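Local coordinates for protein MgGH51 (Meripilus giganteus, PDB 6ZPV) that probably hydrolyses terminal alpha-L-arabinofuranosyl linkages in polysaccharides, as a fungal alpha-L-arabinofuranosidase of glycoside hydrolase family GH51, at residues 423-428 / 471-476; 111-116 / 160-165; 307-312 / 364-369. All coordinates share one frame; numbering follows the deposited sequence.

Contact 1 (423-428 / 471-476); sequences TTYFEG and SDIVFA
Tyr-425 pairs with Val-474, and Phe-426 with Ala-476. These bridges join strands 424-432 and 474-479, the last two of the parallel (beta/alpha)8 barrel. Helix 454-469 lies between them in the chain, making a beta-alpha-beta crossover. A beta bulge shifts the register by one residue between the two bridges.

Three backbone hydrogen bonds tie the strands. Tyr-425 N donates to Ile-473 O at 2.8 Å. Phe-475 N returns a bond to Tyr-425 O at 3.0 Å. Beyond the bulge, Glu-427 N donates to Ala-476 O at 2.9 Å.

Apolar contacts flank these bonds. Ala-476 CB lies 3.5 Å from Phe-426 CD1, and both side chains also touch strand 224-227 across the barrel. Beside Tyr-425, the Ile-473 side chain runs in the same direction, with CD2 of Tyr-425 4.2 Å from CD1 of Ile-473. Tyr-425 OH is hydrogen-bonded to Trp-386 NE1.

Phe-475 bends in at the bulge. The rings of Phe-426 and Phe-475 are tilted at 43°, with centroids 6.0 Å apart. Thr-424 crosses Phe-475 at about a right angle. Its OG1, hydrogen-bonded to Ser-396 OG, sits between the backbone N and the carbonyl carbon (chi1 62°), which places it 3.5 Å from Phe-475 CD1.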
loop_
_atom_site.group_PDB
_atom_site.type_symbol
_atom_site.label_atom_id
_atom_site.label_comp_id
_atom_site.label_asym_id
_atom_site.label_seq_id
_atom_site.Cartn_x
_atom_site.Cartn_y
_atom_site.Cartn_z
ATOM N N THR A 423 25.452 -5.200 11.549
ATOM C CA THR A 423 24.207 -5.609 10.919
ATOM C C THR A 423 23.096 -4.645 11.320
ATOM O O THR A 423 23.018 -4.268 12.478
ATOM C CB THR A 423 23.796 -7.024 11.354
ATOM O OG1 THR A 423 24.916 -7.877 11.392
ATOM C CG2 THR A 423 22.716 -7.561 10.448
ATOM N N THR A 424 22.250 -4.259 10.388
ATOM C CA THR A 424 21.061 -3.506 10.722
ATOM C C THR A 424 19.818 -4.345 10.413
ATOM O O THR A 424 19.838 -5.253 9.594
ATOM C CB THR A 424 21.052 -2.148 10.022
ATOM O OG1 THR A 424 21.044 -2.339 8.614
ATOM C CG2 THR A 424 22.172 -1.251 10.435
ATOM N N TYR A 425 18.725 -3.981 11.064
ATOM C CA TYR A 425 17.488 -4.761 11.077
ATOM C C TYR A 425 16.320 -3.913 10.629
ATOM O O TYR A 425 16.165 -2.752 11.094
ATOM C CB TYR A 425 17.275 -5.400 12.443
ATOM C CG TYR A 425 18.357 -6.391 12.795
ATOM C CD1 TYR A 425 18.294 -7.705 12.362
ATOM C CD2 TYR A 425 19.536 -6.018 13.426
ATOM C CE1 TYR A 425 19.315 -8.604 12.596
ATOM C CE2 TYR A 425 20.596 -6.901 13.666
ATOM C CZ TYR A 425 20.471 -8.215 13.242
ATOM O OH TYR A 425 21.454 -9.138 13.462
ATOM N N PHE A 426 15.519 -4.483 9.768
ATOM C CA PHE A 426 14.292 -3.856 9.232
ATOM C C PHE A 426 13.124 -4.665 9.786
ATOM O O PHE A 426 13.017 -5.869 9.518
ATOM C CB PHE A 426 14.334 -4.019 7.715
ATOM C CG PHE A 426 13.123 -3.596 6.926
ATOM C CD1 PHE A 426 12.275 -2.629 7.384
ATOM C CD2 PHE A 426 12.875 -4.153 5.669
ATOM C CE1 PHE A 426 11.197 -2.192 6.619
ATOM C CE2 PHE A 426 11.811 -3.719 4.884
ATOM C CZ PHE A 426 10.987 -2.717 5.370
ATOM N N GLU A 427 12.246 -4.053 10.597
ATOM C CA GLU A 427 11.031 -4.720 11.056
ATOM C C GLU A 427 9.975 -4.493 9.968
ATOM O O GLU A 427 9.128 -3.582 10.090
ATOM C CB GLU A 427 10.606 -4.191 12.419
ATOM C CG GLU A 427 9.650 -5.135 13.122
ATOM C CD GLU A 427 10.285 -6.261 13.906
ATOM O OE1 GLU A 427 11.511 -6.318 14.047
ATOM O OE2 GLU A 427 9.492 -7.137 14.429
ATOM N N GLY A 428 10.087 -5.261 8.869
ATOM C CA GLY A 428 9.353 -4.924 7.656
ATOM C C GLY A 428 7.888 -5.233 7.670
ATOM O O GLY A 428 7.140 -4.751 6.806
ATOM N N SER A 471 17.538 1.907 17.823
ATOM C CA SER A 471 17.661 2.418 16.427
ATOM C C SER A 471 19.105 2.663 16.000
ATOM O O SER A 471 19.319 3.068 14.850
ATOM C CB SER A 471 16.751 3.575 16.192
ATOM O OG SER A 471 17.051 4.698 17.011
ATOM N N ASP A 472 20.077 2.344 16.855
ATOM C CA ASP A 472 21.453 2.190 16.388
ATOM C C ASP A 472 21.558 1.017 15.440
ATOM O O ASP A 472 22.393 1.062 14.517
ATOM C CB ASP A 472 22.429 2.095 17.560
ATOM C CG ASP A 472 22.202 0.944 18.522
ATOM O OD1 ASP A 472 21.017 0.671 18.834
ATOM O OD2 ASP A 472 23.210 0.394 18.984
ATOM N N ILE A 473 20.782 -0.043 15.638
ATOM C CA ILE A 473 20.779 -1.236 14.761
ATOM C C ILE A 473 19.444 -1.404 14.018
ATOM O O ILE A 473 19.450 -2.058 12.967
ATOM C CB ILE A 473 21.183 -2.515 15.507
ATOM C CG1 ILE A 473 20.172 -2.940 16.565
ATOM C CG2 ILE A 473 22.601 -2.397 16.003
ATOM C CD1 ILE A 473 20.410 -4.338 17.144
ATOM N N VAL A 474 18.313 -0.947 14.539
ATOM C CA VAL A 474 17.032 -0.983 13.837
ATOM C C VAL A 474 16.953 0.245 12.943
ATOM O O VAL A 474 16.945 1.379 13.472
ATOM C CB VAL A 474 15.838 -1.046 14.798
ATOM C CG1 VAL A 474 14.530 -1.025 13.979
ATOM C CG2 VAL A 474 15.894 -2.251 15.708
ATOM N N PHE A 475 16.957 0.064 11.625
ATOM C CA PHE A 475 16.979 1.206 10.726
ATOM C C PHE A 475 15.620 1.561 10.143
ATOM O O PHE A 475 15.475 2.674 9.605
ATOM C CB PHE A 475 18.016 1.070 9.595
ATOM C CG PHE A 475 17.655 0.187 8.446
ATOM C CD1 PHE A 475 17.744 -1.219 8.544
ATOM C CD2 PHE A 475 17.163 0.702 7.266
ATOM C CE1 PHE A 475 17.448 -2.038 7.474
ATOM C CE2 PHE A 475 16.882 -0.131 6.189
ATOM C CZ PHE A 475 17.004 -1.501 6.310
ATOM N N ALA A 476 14.637 0.674 10.217
ATOM C CA ALA A 476 13.360 0.866 9.513
ATOM C C ALA A 476 12.341 -0.094 10.126
ATOM O O ALA A 476 12.696 -1.224 10.517
ATOM C CB ALA A 476 13.572 0.573 8.038
#

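Contact 2 (111-116 / 160-165); sequences TYKASL and NLELHP. With NAG (2-acetamido-2-deoxy-beta-D-glucopyranose), chain E; NAG (2-acetamido-2-deoxy-beta-D-glucopyranose), chain B.
Tyr-112 with Leu-163 and Ala-114 with Leu-161 form antiparallel hydrogen-bonded pairs, and the segments 112-116 and 160-163 run at 150° between their directions. They lie in the beta domain inserted between barrel strands 20-21 and 224-227, on one of its two five-stranded antiparallel sheets, with strand 157-163 outermost. Each of these pairs closes a two-bond ring. The Tyr-112 N to Leu-163 O bond, 3.0 Å long, is nearly straight at 175° and lies in the carbonyl plane. Lys-113 with Glu-162 and Ser-115 with Asn-160 are the non-hydrogen-bonded pairs.

Side chains alternate between the two faces. On the buried one, Tyr-112 CB meets Leu-163 CB. The Tyr-112 side chain crosses that of Pro-165, in one of its two conformers, at about a right angle. The tyrosine hydroxyl is hydrogen-bonded to backbone atoms, Lys-105 O and Asp-107 N.

The Lys-113 face is more open and polar. Lys-113 and Glu-162 lie alongside each other and form a salt bridge from NZ to OE2, but its hydrogen bond is weak at 3.3 Å. One water bridges the same two atoms, donating to Glu-162 OE2 at 2.8 Å. In one of two His-164 conformers, the Thr-111 side chain lies beside the imidazole ring, and the acetamide O7 of a chain E sugar sits at the ring's edge.

The glycan that holds this sugar lies along the outer strand, probably linked to Asn-145. Glu-162 N points away from strand 112-119 and is shared between two atoms of the chain E sugar, O5 and O6, each at 3.1 Å.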
loop_
_atom_site.group_PDB
_atom_site.type_symbol
_atom_site.label_atom_id
_atom_site.label_comp_id
_atom_site.label_asym_id
_atom_site.label_seq_id
_atom_site.Cartn_x
_atom_site.Cartn_y
_atom_site.Cartn_z
ATOM N N THR A 111 -13.830 16.351 -12.051
ATOM C CA THR A 111 -13.838 15.981 -13.466
ATOM C C THR A 111 -13.304 14.567 -13.554
ATOM O O THR A 111 -12.229 14.298 -13.013
ATOM C CB THR A 111 -13.042 16.966 -14.322
ATOM O OG1 THR A 111 -13.651 18.242 -14.243
ATOM C CG2 THR A 111 -12.980 16.519 -15.757
ATOM N N TYR A 112 -13.979 13.709 -14.257
ATOM C CA TYR A 112 -13.571 12.307 -14.495
ATOM C C TYR A 112 -13.131 12.173 -15.928
ATOM O O TYR A 112 -13.626 12.856 -16.824
ATOM C CB TYR A 112 -14.712 11.336 -14.208
ATOM C CG TYR A 112 -15.259 11.370 -12.810
ATOM C CD1 TYR A 112 -16.054 12.398 -12.351
ATOM C CD2 TYR A 112 -14.990 10.339 -11.909
ATOM C CE1 TYR A 112 -16.586 12.416 -11.082
ATOM C CE2 TYR A 112 -15.488 10.358 -10.602
ATOM C CZ TYR A 112 -16.314 11.384 -10.207
ATOM O OH TYR A 112 -16.840 11.427 -8.917
ATOM N N LYS A 113 -12.189 11.268 -16.149
ATOM C CA LYS A 113 -11.679 10.889 -17.488
ATOM C C LYS A 113 -12.128 9.485 -17.825
ATOM O O LYS A 113 -11.663 8.537 -17.182
ATOM C CB LYS A 113 -10.196 11.061 -17.601
ATOM C CG LYS A 113 -9.687 12.502 -17.496
ATOM C CD LYS A 113 -8.162 12.514 -17.587
ATOM C CE LYS A 113 -7.486 13.831 -17.831
ATOM N NZ LYS A 113 -8.446 14.935 -17.841
ATOM N N ALA A 114 -13.027 9.327 -18.790
ATOM C CA ALA A 114 -13.488 8.010 -19.264
ATOM C C ALA A 114 -12.787 7.691 -20.572
ATOM O O ALA A 114 -12.622 8.588 -21.440
ATOM C CB ALA A 114 -14.972 8.030 -19.502
ATOM N N SER A 115 -12.453 6.443 -20.790
ATOM C CA SER A 115 -11.937 6.029 -22.094
ATOM C C SER A 115 -12.289 4.547 -22.315
ATOM O O SER A 115 -12.551 3.763 -21.385
ATOM C CB SER A 115 -10.480 6.300 -22.205
ATOM O OG SER A 115 -9.715 5.506 -21.297
ATOM N N LEU A 116 -12.218 4.157 -23.577
ATOM C CA LEU A 116 -12.455 2.786 -24.009
ATOM C C LEU A 116 -11.912 2.617 -25.418
ATOM O O LEU A 116 -11.681 3.613 -26.113
ATOM C CB LEU A 116 -13.922 2.398 -23.912
ATOM C CG LEU A 116 -14.921 3.223 -24.731
ATOM C CD1 LEU A 116 -14.931 2.843 -26.214
ATOM C CD2 LEU A 116 -16.316 3.075 -24.184
ATOM N N ASN A 160 -12.197 9.001 -25.815
ATOM C CA ASN A 160 -11.806 9.713 -24.582
ATOM C C ASN A 160 -12.818 10.818 -24.328
ATOM O O ASN A 160 -12.904 11.724 -25.144
ATOM C CB ASN A 160 -10.392 10.310 -24.747
ATOM C CG ASN A 160 -9.294 9.302 -24.923
ATOM O OD1 ASN A 160 -8.810 8.754 -23.933
ATOM N ND2 ASN A 160 -8.950 9.039 -26.180
ATOM N N LEU A 161 -13.555 10.724 -23.249
ATOM C CA LEU A 161 -14.569 11.712 -22.905
ATOM C C LEU A 161 -14.510 12.045 -21.414
ATOM O O LEU A 161 -14.427 11.115 -20.582
ATOM C CB LEU A 161 -15.979 11.192 -23.226
ATOM C CG LEU A 161 -16.241 10.952 -24.722
ATOM C CD1 LEU A 161 -17.473 10.116 -24.911
ATOM C CD2 LEU A 161 -16.362 12.287 -25.472
ATOM N N GLU A 162 -14.525 13.324 -21.075
ATOM C CA GLU A 162 -14.618 13.760 -19.675
ATOM C C GLU A 162 -16.066 13.665 -19.210
ATOM O O GLU A 162 -17.023 13.756 -19.978
ATOM C CB GLU A 162 -14.048 15.156 -19.502
ATOM C CG GLU A 162 -12.533 15.230 -19.687
ATOM C CD GLU A 162 -11.942 16.608 -19.517
ATOM O OE1 GLU A 162 -12.711 17.563 -19.402
ATOM O OE2 GLU A 162 -10.737 16.678 -19.417
ATOM N N LEU A 163 -16.232 13.536 -17.886
ATOM C CA LEU A 163 -17.534 13.583 -17.203
ATOM C C LEU A 163 -17.505 14.641 -16.098
ATOM O O LEU A 163 -16.571 14.693 -15.331
ATOM C CB LEU A 163 -17.895 12.225 -16.629
ATOM C CG LEU A 163 -18.102 11.139 -17.672
ATOM C CD1 LEU A 163 -18.277 9.778 -16.983
ATOM C CD2 LEU A 163 -19.285 11.393 -18.568
ATOM N N HIS A 164 -18.638 15.328 -15.996
ATOM C CA HIS A 164 -18.937 16.393 -15.022
ATOM C C HIS A 164 -20.301 16.054 -14.466
ATOM O O HIS A 164 -21.312 16.226 -15.146
ATOM C CB HIS A 164 -18.942 17.759 -15.704
ATOM C CG HIS A 164 -17.662 18.029 -16.415
ATOM N ND1 HIS A 164 -16.523 18.405 -15.727
ATOM C CD2 HIS A 164 -17.303 17.900 -17.717
ATOM C CE1 HIS A 164 -15.530 18.555 -16.585
ATOM N NE2 HIS A 164 -15.974 18.231 -17.808
ATOM N N PRO A 165 -20.388 15.425 -13.287
ATOM C CA PRO A 165 -21.691 15.084 -12.743
ATOM C C PRO A 165 -22.574 16.305 -12.506
ATOM O O PRO A 165 -22.078 17.388 -12.200
ATOM C CB PRO A 165 -21.385 14.363 -11.427
ATOM C CG PRO A 165 -19.964 13.891 -11.608
ATOM C CD PRO A 165 -19.294 14.993 -12.416
HETATM C C1 NAG E . -16.917 15.560 -23.252
HETATM C C2 NAG E . -16.971 16.883 -22.481
HETATM C C3 NAG E . -16.022 17.911 -23.137
HETATM C C4 NAG E . -14.636 17.306 -23.321
HETATM C C5 NAG E . -14.726 15.976 -24.082
HETATM C C6 NAG E . -13.394 15.301 -24.283
HETATM C C7 NAG E . -19.094 17.214 -21.336
HETATM C C8 NAG E . -20.536 17.682 -21.519
HETATM N N2 NAG E . -18.285 17.409 -22.420
HETATM O O3 NAG E . -15.967 19.034 -22.288
HETATM O O4 NAG E . -13.811 18.227 -24.099
HETATM O O5 NAG E . -15.601 15.120 -23.346
HETATM O O6 NAG E . -12.844 15.090 -22.993
HETATM O O7 NAG E . -18.726 16.633 -20.299
HETATM C C1 NAG B . -12.618 18.626 -23.490
HETATM C C2 NAG B . -11.706 19.206 -24.579
HETATM C C3 NAG B . -10.510 19.856 -23.887
HETATM C C4 NAG B . -11.000 20.848 -22.818
HETATM C C5 NAG B . -11.935 20.161 -21.838
HETATM C C6 NAG B . -12.539 21.097 -20.830
HETATM C C7 NAG B . -11.966 17.976 -26.747
HETATM C C8 NAG B . -11.422 16.856 -27.615
HETATM N N2 NAG B . -11.353 18.184 -25.573
HETATM O O3 NAG B . -9.705 20.543 -24.827
HETATM O O4 NAG B . -9.895 21.385 -22.042
HETATM O O5 NAG B . -13.039 19.631 -22.578
HETATM O O6 NAG B . -13.116 22.121 -21.641
HETATM O O7 NAG B . -12.937 18.659 -27.087
HETATM O O HOH W 1 -9.208 14.944 -20.944
#

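Contact 3 (307-312 / 364-369); sequences PYIQQA and HDFVTA. With NAG (2-acetamido-2-deoxy-beta-D-glucopyranose), chain D; NAG (2-acetamido-2-deoxy-beta-D-glucopyranose), chain C.
Ile-309 CG1 rests squarely over the face of the Phe-366 ring. This is a CH-pi contact, 3.6 Å from the centroid and only 2° off the ring normal. It joins helices 306-320 and 359-373, outer helices of the (beta/alpha)8 barrel that follow neighbouring strands 284-289 and 345-348. The axes of their short segments approach to 10.0 Å and cross at -42°.

The branches of Ile-309 divide the work. With CG1 beside the backbone N (chi1 -67°), CG2 stands anti to that N and meets Ala-369 CB at 3.5 Å. CD1 continues past the ring to the Asp-365 backbone and comes 3.9 Å from Asp-365 CB. The rim of Phe-366 is pressed against the other helix. Its CE2 lies 3.7 Å from Ile-309 CA, and Ala-312 CB approaches the ring edge near its plane. No hydrogen bond links the two segments. Leu-370, one turn after Phe-366, extends the apolar seam by touching Ile-309 and Ala-312.

Farther out, a glycan and polar groups flank the seam. The glycan is on the 306-320 side. C8 of the chain C sugar sits over one face of the Tyr-308 ring, offset toward its rim. Gln-311 runs extended beside the chain D sugar, and its amide is fixed by Arg-241, Gln-243 and Asn-245.

On the 359-373 side, the Asp-365 carboxylate turns away from Ile-309, and the carboxylate of Glu-302 is close to it. His-364 ND1 donates to Asp-365 OD1 at 2.9 Å, nearly in the imidazole plane. Thr-368 OG1 lies over the centre of that ring and donates to His-364 O at 2.7 Å, while Thr-368 N reaches the same oxygen from the opposite face of its carbonyl plane.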
loop_
_atom_site.group_PDB
_atom_site.type_symbol
_atom_site.label_atom_id
_atom_site.label_comp_id
_atom_site.label_asym_id
_atom_site.label_seq_id
_atom_site.Cartn_x
_atom_site.Cartn_y
_atom_site.Cartn_z
ATOM N N PRO A 307 18.771 -15.840 -15.928
ATOM C CA PRO A 307 17.854 -14.877 -16.559
ATOM C C PRO A 307 17.054 -14.041 -15.554
ATOM O O PRO A 307 16.666 -12.911 -15.858
ATOM C CB PRO A 307 16.931 -15.761 -17.423
ATOM C CG PRO A 307 17.618 -17.097 -17.558
ATOM C CD PRO A 307 18.495 -17.235 -16.333
ATOM N N TYR A 308 16.770 -14.622 -14.396
ATOM C CA TYR A 308 16.007 -13.948 -13.339
ATOM C C TYR A 308 16.882 -12.950 -12.598
ATOM O O TYR A 308 16.395 -11.891 -12.176
ATOM C CB TYR A 308 15.389 -15.014 -12.424
ATOM C CG TYR A 308 14.549 -16.027 -13.156
ATOM C CD1 TYR A 308 13.200 -15.791 -13.426
ATOM C CD2 TYR A 308 15.118 -17.199 -13.629
ATOM C CE1 TYR A 308 12.470 -16.706 -14.144
ATOM C CE2 TYR A 308 14.353 -18.103 -14.357
ATOM C CZ TYR A 308 13.034 -17.859 -14.616
ATOM O OH TYR A 308 12.344 -18.773 -15.347
ATOM N N ILE A 309 18.166 -13.267 -12.461
ATOM C CA ILE A 309 19.133 -12.313 -11.914
ATOM C C ILE A 309 19.222 -11.104 -12.879
ATOM O O ILE A 309 19.182 -9.943 -12.448
ATOM C CB ILE A 309 20.498 -12.995 -11.696
ATOM C CG1 ILE A 309 20.378 -14.018 -10.596
ATOM C CG2 ILE A 309 21.593 -11.942 -11.421
ATOM C CD1 ILE A 309 21.583 -14.914 -10.399
ATOM N N GLN A 310 19.310 -11.383 -14.200
ATOM C CA GLN A 310 19.347 -10.255 -15.142
ATOM C C GLN A 310 18.055 -9.439 -15.069
ATOM O O GLN A 310 18.114 -8.204 -15.172
ATOM C CB GLN A 310 19.579 -10.780 -16.567
ATOM C CG GLN A 310 19.694 -9.623 -17.570
ATOM C CD GLN A 310 20.857 -8.691 -17.291
ATOM O OE1 GLN A 310 20.683 -7.416 -17.191
ATOM N NE2 GLN A 310 22.022 -9.248 -17.172
ATOM N N GLN A 311 16.898 -10.084 -14.884
ATOM C CA GLN A 311 15.623 -9.323 -14.805
ATOM C C GLN A 311 15.659 -8.400 -13.591
ATOM O O GLN A 311 15.149 -7.268 -13.688
ATOM C CB GLN A 311 14.459 -10.293 -14.773
ATOM C CG GLN A 311 13.105 -9.580 -14.763
ATOM C CD GLN A 311 11.962 -10.485 -15.064
ATOM O OE1 GLN A 311 12.019 -11.693 -14.692
ATOM N NE2 GLN A 311 10.890 -10.005 -15.685
ATOM N N ALA A 312 16.253 -8.849 -12.474
ATOM C CA ALA A 312 16.370 -7.976 -11.304
ATOM C C ALA A 312 17.338 -6.820 -11.549
ATOM O O ALA A 312 17.083 -5.703 -11.094
ATOM C CB ALA A 312 16.820 -8.782 -10.097
ATOM N N HIS A 364 23.248 -15.950 -2.544
ATOM C CA HIS A 364 24.631 -15.773 -3.005
ATOM C C HIS A 364 24.656 -15.310 -4.456
ATOM O O HIS A 364 25.378 -14.341 -4.787
ATOM C CB HIS A 364 25.403 -17.077 -2.863
ATOM C CG HIS A 364 26.798 -16.960 -3.410
ATOM N ND1 HIS A 364 27.086 -17.106 -4.763
ATOM C CD2 HIS A 364 27.936 -16.587 -2.819
ATOM C CE1 HIS A 364 28.393 -16.894 -4.952
ATOM N NE2 HIS A 364 28.902 -16.582 -3.827
ATOM N N ASP A 365 23.913 -15.979 -5.307
ATOM C CA ASP A 365 24.063 -15.679 -6.744
ATOM C C ASP A 365 23.401 -14.320 -7.096
ATOM O O ASP A 365 23.976 -13.556 -7.851
ATOM C CB ASP A 365 23.508 -16.820 -7.600
ATOM C CG ASP A 365 24.295 -18.124 -7.472
ATOM O OD1 ASP A 365 25.328 -18.152 -6.765
ATOM O OD2 ASP A 365 23.906 -19.085 -8.151
ATOM N N PHE A 366 22.230 -14.044 -6.516
ATOM C CA PHE A 366 21.620 -12.732 -6.740
ATOM C C PHE A 366 22.477 -11.645 -6.196
ATOM O O PHE A 366 22.718 -10.668 -6.927
ATOM C CB PHE A 366 20.194 -12.658 -6.149
ATOM C CG PHE A 366 19.070 -13.127 -7.040
ATOM C CD1 PHE A 366 18.769 -14.478 -7.146
ATOM C CD2 PHE A 366 18.371 -12.219 -7.784
ATOM C CE1 PHE A 366 17.759 -14.900 -7.996
ATOM C CE2 PHE A 366 17.355 -12.641 -8.649
ATOM C CZ PHE A 366 17.047 -13.971 -8.736
ATOM N N VAL A 367 22.893 -11.696 -4.943
ATOM C CA VAL A 367 23.578 -10.535 -4.357
ATOM C C VAL A 367 24.991 -10.404 -4.954
ATOM O O VAL A 367 25.449 -9.274 -5.181
ATOM C CB VAL A 367 23.586 -10.589 -2.816
ATOM C CG1 VAL A 367 24.393 -9.445 -2.232
ATOM C CG2 VAL A 367 22.168 -10.566 -2.320
ATOM N N THR A 368 25.683 -11.509 -5.254
ATOM C CA THR A 368 27.012 -11.353 -5.870
ATOM C C THR A 368 26.859 -10.520 -7.171
ATOM O O THR A 368 27.623 -9.576 -7.432
ATOM C CB THR A 368 27.683 -12.709 -6.121
ATOM O OG1 THR A 368 27.873 -13.367 -4.864
ATOM C CG2 THR A 368 29.021 -12.568 -6.797
ATOM N N ALA A 369 25.883 -10.916 -8.007
ATOM C CA ALA A 369 25.659 -10.208 -9.286
ATOM C C ALA A 369 25.173 -8.774 -9.072
ATOM O O ALA A 369 25.673 -7.830 -9.720
ATOM C CB ALA A 369 24.718 -10.983 -10.149
HETATM C C1 NAG D . 9.356 -9.197 -18.995
HETATM C C2 NAG D . 8.540 -9.822 -20.112
HETATM C C3 NAG D . 8.824 -11.329 -20.152
HETATM C C4 NAG D . 10.327 -11.594 -20.272
HETATM C C5 NAG D . 11.059 -10.878 -19.119
HETATM C C6 NAG D . 12.608 -11.020 -19.226
HETATM C C7 NAG D . 6.436 -8.859 -20.888
HETATM C C8 NAG D . 4.979 -8.686 -20.647
HETATM N N2 NAG D . 7.110 -9.581 -19.982
HETATM O O3 NAG D . 8.126 -11.950 -21.272
HETATM O O4 NAG D . 10.530 -13.010 -20.126
HETATM O O5 NAG D . 10.774 -9.492 -19.222
HETATM O O6 NAG D . 13.294 -10.403 -18.089
HETATM O O7 NAG D . 6.950 -8.456 -21.873
HETATM C C1 NAG C . 11.392 -13.585 -21.134
HETATM C C2 NAG C . 11.835 -14.943 -20.650
HETATM C C3 NAG C . 12.672 -15.619 -21.785
HETATM C C4 NAG C . 11.957 -15.515 -23.111
HETATM C C5 NAG C . 11.413 -14.154 -23.454
HETATM C C6 NAG C . 10.537 -14.077 -24.727
HETATM C C7 NAG C . 12.291 -14.848 -18.210
HETATM C C8 NAG C . 13.273 -14.568 -17.139
HETATM N N2 NAG C . 12.694 -14.782 -19.494
HETATM O O3 NAG C . 12.997 -16.910 -21.390
HETATM O O4 NAG C . 12.888 -15.896 -24.169
HETATM O O5 NAG C . 10.636 -13.711 -22.325
HETATM O O6 NAG C . 9.341 -14.907 -24.403
HETATM O O7 NAG C . 11.134 -14.997 -17.830
#

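Contacts 1 and 3 both build the (beta/alpha)8 barrel, but in different layers. Contact 1 lies in its buried strand wall, whereas contact 3 joins two outer helices and is only partly buried. Their centres are about 24 Å apart. Contact 2 lies in the inserted beta domain, its centre about 46 Å from that of contact 1 and across the chain's centre. The two strand contacts rely on backbone hydrogen bonds, parallel with a bulge in contact 1 and regular antiparallel in contact 2. Contact 3 relies on apolar packing, with no hydrogen bond between its segments. Glycans border all three, but a salt bridge across the segments occurs only in contact 2.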